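Local coordinates for protein DNA-entry nuclease inhibitor (Bacillus subtilis subsp. subtilis, PDB 4MQD) that inhibits the DNA-degrading activity of the DNA-entry nuclease and contributes to the competence of cells for transformation, at residues M32-E37 and G42-D47. Residues are numbered along the deposited sequence; the frame is centred on the assembly and turned at random. Where two conformers were deposited one is given.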
loop_
_atom_site.group_PDB
_atom_site.type_symbol
_atom_site.label_atom_id
_atom_site.label_comp_id
_atom_site.label_asym_id
_atom_site.label_seq_id
_atom_site.Cartn_x
_atom_site.Cartn_y
_atom_site.Cartn_z
HETATM N N MSE A 32 20.386 -16.558 11.751
HETATM C CA MSE A 32 21.226 -15.385 11.501
HETATM C C MSE A 32 21.518 -14.630 12.767
HETATM O O MSE A 32 20.754 -14.705 13.732
HETATM C CB MSE A 32 20.524 -14.439 10.534
HETATM C CG MSE A 32 20.144 -15.103 9.213
HETATM SE SE MSE A 32 21.731 -15.576 8.151
HETATM C CE MSE A 32 20.775 -16.373 6.621
ATOM N N ASP A 33 22.624 -13.885 12.765
ATOM C CA ASP A 33 23.010 -13.062 13.913
ATOM C C ASP A 33 22.238 -11.749 13.904
ATOM O O ASP A 33 22.618 -10.797 13.217
ATOM C CB ASP A 33 24.520 -12.789 13.907
ATOM C CG ASP A 33 24.994 -12.027 15.146
ATOM O OD1 ASP A 33 24.240 -11.945 16.141
ATOM O OD2 ASP A 33 26.134 -11.516 15.126
ATOM N N TRP A 34 21.162 -11.704 14.685
ATOM C CA TRP A 34 20.285 -10.536 14.730
ATOM C C TRP A 34 20.777 -9.478 15.715
ATOM O O TRP A 34 20.204 -9.283 16.790
ATOM C CB TRP A 34 18.853 -10.963 15.047
ATOM C CG TRP A 34 18.230 -11.700 13.911
ATOM C CD1 TRP A 34 18.047 -13.048 13.806
ATOM C CD2 TRP A 34 17.733 -11.130 12.698
ATOM N NE1 TRP A 34 17.451 -13.351 12.606
ATOM C CE2 TRP A 34 17.246 -12.191 11.907
ATOM C CE3 TRP A 34 17.640 -9.821 12.207
ATOM C CZ2 TRP A 34 16.677 -11.986 10.649
ATOM C CZ3 TRP A 34 17.075 -9.618 10.956
ATOM C CH2 TRP A 34 16.600 -10.697 10.193
ATOM N N THR A 35 21.849 -8.795 15.322
ATOM C CA THR A 35 22.386 -7.670 16.079
ATOM C C THR A 35 21.465 -6.468 15.914
ATOM O O THR A 35 20.538 -6.501 15.104
ATOM C CB THR A 35 23.788 -7.279 15.577
ATOM O OG1 THR A 35 23.738 -7.033 14.166
ATOM C CG2 THR A 35 24.804 -8.385 15.869
ATOM N N ASP A 36 21.728 -5.405 16.670
ATOM C CA ASP A 36 20.958 -4.165 16.537
ATOM C C ASP A 36 21.008 -3.605 15.117
ATOM O O ASP A 36 20.024 -3.036 14.651
ATOM C CB ASP A 36 21.441 -3.103 17.534
ATOM C CG ASP A 36 20.958 -3.360 18.953
ATOM O OD1 ASP A 36 20.071 -4.217 19.153
ATOM O OD2 ASP A 36 21.472 -2.695 19.875
ATOM N N GLU A 37 22.140 -3.772 14.432
ATOM C CA GLU A 37 22.272 -3.306 13.049
ATOM C C GLU A 37 21.399 -4.132 12.104
ATOM O O GLU A 37 20.606 -3.575 11.343
ATOM C CB GLU A 37 23.731 -3.343 12.582
ATOM C CG GLU A 37 23.972 -2.555 11.300
ATOM C CD GLU A 37 25.433 -2.497 10.894
ATOM O OE1 GLU A 37 26.134 -3.522 11.017
ATOM O OE2 GLU A 37 25.878 -1.423 10.434
ATOM N N GLY A 42 16.426 -5.005 9.231
ATOM C CA GLY A 42 15.238 -5.844 9.085
ATOM C C GLY A 42 15.480 -7.130 8.315
ATOM O O GLY A 42 14.533 -7.846 7.982
ATOM N N TYR A 43 16.743 -7.427 8.022
ATOM C CA TYR A 43 17.096 -8.671 7.344
ATOM C C TYR A 43 18.523 -9.089 7.662
ATOM O O TYR A 43 19.305 -8.308 8.201
ATOM C CB TYR A 43 16.921 -8.537 5.828
ATOM C CG TYR A 43 17.997 -7.720 5.146
ATOM C CD1 TYR A 43 17.974 -6.330 5.191
ATOM C CD2 TYR A 43 19.036 -8.337 4.451
ATOM C CE1 TYR A 43 18.954 -5.577 4.565
ATOM C CE2 TYR A 43 20.021 -7.592 3.823
ATOM C CZ TYR A 43 19.974 -6.212 3.884
ATOM O OH TYR A 43 20.948 -5.461 3.264
ATOM N N ALA A 44 18.842 -10.332 7.320
ATOM C CA ALA A 44 20.199 -10.852 7.415
ATOM C C ALA A 44 20.368 -11.942 6.365
ATOM O O ALA A 44 19.594 -12.898 6.335
ATOM C CB ALA A 44 20.458 -11.402 8.806
ATOM N N ALA A 45 21.369 -11.787 5.502
ATOM C CA ALA A 45 21.572 -12.695 4.374
ATOM C C ALA A 45 22.826 -13.547 4.549
ATOM O O ALA A 45 23.767 -13.152 5.240
ATOM C CB ALA A 45 21.656 -11.904 3.078
ATOM N N ALA A 46 22.822 -14.717 3.915
ATOM C CA ALA A 46 23.979 -15.611 3.902
ATOM C C ALA A 46 23.807 -16.676 2.817
ATOM O O ALA A 46 22.740 -17.283 2.710
ATOM C CB ALA A 46 24.161 -16.269 5.262
ATOM N N ASP A 47 24.870 -16.907 2.045
ATOM C CA ASP A 47 24.865 -17.875 0.943
ATOM C C ASP A 47 23.762 -17.553 -0.056
ATOM O O ASP A 47 23.805 -16.529 -0.737
ATOM C CB ASP A 47 24.702 -19.307 1.468
ATOM C CG ASP A 47 24.802 -20.349 0.367
ATOM O OD1 ASP A 47 25.037 -19.966 -0.799
ATOM O OD2 ASP A 47 24.648 -21.551 0.667
#
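Gly42, the first residue after helix 36-41, meets the edge of the Trp34 ring, with Gly42 C 4.0 Å from Trp34 CZ3. At Tyr43 the backbone does the touching: CA lies 3.5 Å from Trp34 CH2, while the phenol departs from the other face of the strand to pack on Val79 and Val81 of strand 77-85. Ala44 is the hub. Its CB sits over a face of the indole, 4.2 Å from the centroid of the six-membered ring, in a CH-pi contact, and also presses on Met32 CB at a tight 3.5 Å. Met32, a selenomethionine, shares that indole face through its CB; a bend at chi2 (-68°) then carries the chain past Ala44 O, and CE ends 3.7 Å from Ala46 CB. Outside the two segments, the indole rests on Ser51 and Glu53 of strand 49-53, and its NE1 makes a weak hydrogen bond to Gln19 OE1. With an alanine at Trp34, the Ala44 methyl would probably lose its aromatic cover and Gln19 this donor. The loop before the helix thus covers one face of strand 43-46, outermost within this chain in its antiparallel sheet, through dispersion and CH-pi contacts rather than polar bonds between the two segments.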